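HAT1-interacting factor 1 (Saccharomyces cerevisiae, PDB 4NQ0) acts as a nuclear histone chaperone for H3 and H4 within the HAT-B acetyltransferase complex, taking part in chromatin assembly and telomere silencing. Local coordinates at residues A[60-65]-A[232-237]. Numbering follows the deposited sequence.
Sequences DPELFT and RLRIGD
The nearest CA atoms of 60-65 and 232-237 are those of Pro61 and Arg234, 9.8 Å apart, a gap bridged by the long Arg234 side chain and two waters. Segment 60-65 holds the N-cap Asp60 and the start of helix 61-77, whereas 232-237 lies within helix 229-248. Asp60 OD1 accepts the capping bond from Glu62 N at 2.8 Å, met on the anti side and 30° out of the carboxylate plane.

Arg234 leaves its helix with CG beside the backbone N (chi1 -69°), and bends at chi2 and chi3 carry the guanidinium across to the helix start. There Arg234 NH1 comes 3.8 Å from Glu62 CG, which sits at the rim of the guanidinium, close to its plane; Pro61 CG, 4.3 Å from Arg234 NH1, lies oblique to that plane. Glu62 runs crosswise to the arginine, its carboxylate turned 84° from the guanidinium. Their charges do not pair directly, as Glu62 OE2 is 4.4 Å from Arg234 NH1. One water instead donates to Glu62 OE2 and accepts from Arg234 NH1, both at 2.8 Å; the other accepts from the same NH1 and donates to Asp60 OD1 at 2.9 Å. The arginine's charge would probably favour the ionised form of both carboxylates, although the direct salt bridge of Glu62 is with Lys30 of helix 14-34.

Asn230 accepts from Arg234 NE. This small, partly hydrated surface contact links the start of helix 61-77 to helix 229-248 of the predicted second TPR repeat; beside it, Phe64 and Thr65 pack on helix 202-218, and Arg232, Leu233 and Ile235 on helix 252-266.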
loop_
_atom_site.group_PDB
_atom_site.type_symbol
_atom_site.label_atom_id
_atom_site.label_comp_id
_atom_site.label_asym_id
_atom_site.label_seq_id
_atom_site.Cartn_x
_atom_site.Cartn_y
_atom_site.Cartn_z
ATOM N N ASP A 60 8.278 0.391 16.022
ATOM C CA ASP A 60 6.888 0.543 15.618
ATOM C C ASP A 60 6.851 0.640 14.094
ATOM O O ASP A 60 7.555 1.459 13.524
ATOM C CB ASP A 60 6.322 1.809 16.267
ATOM C CG ASP A 60 4.813 1.947 16.097
ATOM O OD1 ASP A 60 4.287 1.612 15.018
ATOM O OD2 ASP A 60 4.149 2.405 17.064
ATOM N N PRO A 61 6.047 -0.210 13.428
ATOM C CA PRO A 61 5.947 -0.118 11.961
ATOM C C PRO A 61 5.498 1.260 11.456
ATOM O O PRO A 61 5.827 1.635 10.329
ATOM C CB PRO A 61 4.916 -1.190 11.593
ATOM C CG PRO A 61 4.359 -1.706 12.893
ATOM C CD PRO A 61 5.251 -1.316 13.989
ATOM N N GLU A 62 4.751 2.005 12.272
ATOM C CA GLU A 62 4.374 3.376 11.911
ATOM C C GLU A 62 5.558 4.305 11.658
ATOM O O GLU A 62 5.436 5.241 10.881
ATOM C CB GLU A 62 3.505 3.999 12.992
ATOM C CG GLU A 62 2.184 3.330 13.198
ATOM C CD GLU A 62 1.072 4.111 12.570
ATOM O OE1 GLU A 62 0.390 4.849 13.318
ATOM O OE2 GLU A 62 0.903 4.015 11.325
ATOM N N LEU A 63 6.696 4.066 12.316
ATOM C CA LEU A 63 7.897 4.846 12.038
ATOM C C LEU A 63 8.308 4.693 10.578
ATOM O O LEU A 63 8.728 5.655 9.942
ATOM C CB LEU A 63 9.058 4.446 12.952
ATOM C CG LEU A 63 8.908 4.860 14.424
ATOM C CD1 LEU A 63 9.887 4.108 15.286
ATOM C CD2 LEU A 63 9.079 6.359 14.604
ATOM N N PHE A 64 8.169 3.482 10.051
ATOM C CA PHE A 64 8.507 3.208 8.659
ATOM C C PHE A 64 7.452 3.749 7.702
ATOM O O PHE A 64 7.780 4.375 6.686
ATOM C CB PHE A 64 8.731 1.700 8.477
ATOM C CG PHE A 64 9.995 1.200 9.127
ATOM C CD1 PHE A 64 11.175 1.118 8.400
ATOM C CD2 PHE A 64 10.012 0.831 10.469
ATOM C CE1 PHE A 64 12.354 0.663 8.995
ATOM C CE2 PHE A 64 11.183 0.386 11.066
ATOM C CZ PHE A 64 12.348 0.297 10.333
ATOM N N THR A 65 6.180 3.569 8.048
ATOM C CA THR A 65 5.094 3.997 7.147
ATOM C C THR A 65 4.957 5.517 7.060
ATOM O O THR A 65 4.799 6.071 5.963
ATOM C CB THR A 65 3.750 3.350 7.515
ATOM O OG1 THR A 65 3.319 3.809 8.802
ATOM C CG2 THR A 65 3.894 1.832 7.533
ATOM N N ARG A 232 -3.459 -7.691 9.097
ATOM C CA ARG A 232 -3.883 -7.892 7.707
ATOM C C ARG A 232 -4.495 -6.643 7.069
ATOM O O ARG A 232 -4.256 -6.365 5.893
ATOM C CB ARG A 232 -4.834 -9.081 7.630
ATOM C CG ARG A 232 -4.085 -10.413 7.629
ATOM C CD ARG A 232 -4.806 -11.473 8.439
ATOM N NE ARG A 232 -6.219 -11.505 8.101
ATOM C CZ ARG A 232 -7.210 -11.753 8.950
ATOM N NH1 ARG A 232 -6.987 -12.003 10.233
ATOM N NH2 ARG A 232 -8.453 -11.740 8.498
ATOM N N LEU A 233 -5.263 -5.885 7.845
ATOM C CA LEU A 233 -5.798 -4.594 7.395
ATOM C C LEU A 233 -4.658 -3.638 7.066
ATOM O O LEU A 233 -4.633 -3.039 5.998
ATOM C CB LEU A 233 -6.691 -3.962 8.476
ATOM C CG LEU A 233 -7.129 -2.503 8.257
ATOM C CD1 LEU A 233 -7.997 -2.373 7.020
ATOM C CD2 LEU A 233 -7.863 -1.939 9.484
ATOM N N ARG A 234 -3.720 -3.509 7.999
ATOM C CA ARG A 234 -2.607 -2.584 7.858
ATOM C C ARG A 234 -1.666 -2.986 6.739
ATOM O O ARG A 234 -1.107 -2.130 6.054
ATOM C CB ARG A 234 -1.846 -2.457 9.184
ATOM C CG ARG A 234 -2.654 -1.730 10.258
ATOM C CD ARG A 234 -1.777 -0.851 11.128
ATOM N NE ARG A 234 -1.290 -1.564 12.297
ATOM C CZ ARG A 234 -0.289 -1.161 13.076
ATOM N NH1 ARG A 234 0.381 -0.040 12.825
ATOM N NH2 ARG A 234 0.052 -1.908 14.119
ATOM N N ILE A 235 -1.494 -4.284 6.558
ATOM C CA ILE A 235 -0.707 -4.795 5.441
ATOM C C ILE A 235 -1.346 -4.386 4.116
ATOM O O ILE A 235 -0.655 -3.913 3.216
ATOM C CB ILE A 235 -0.501 -6.331 5.532
ATOM C CG1 ILE A 235 0.505 -6.651 6.641
ATOM C CG2 ILE A 235 0.018 -6.896 4.209
ATOM C CD1 ILE A 235 0.566 -8.107 7.030
ATOM N N GLY A 236 -2.668 -4.538 4.011
ATOM C CA GLY A 236 -3.399 -4.081 2.829
ATOM C C GLY A 236 -3.151 -2.615 2.550
ATOM O O GLY A 236 -2.847 -2.237 1.410
ATOM N N ASP A 237 -3.258 -1.796 3.600
ATOM C CA ASP A 237 -2.989 -0.352 3.528
ATOM C C ASP A 237 -1.578 -0.074 3.027
ATOM O O ASP A 237 -1.360 0.843 2.229
ATOM C CB ASP A 237 -3.176 0.323 4.904
ATOM C CG ASP A 237 -4.635 0.493 5.298
ATOM O OD1 ASP A 237 -5.533 0.374 4.435
ATOM O OD2 ASP A 237 -4.881 0.754 6.490
HETATM O O HOH W 1 1.857 0.162 15.490
HETATM O O HOH W 2 1.025 1.323 10.486
#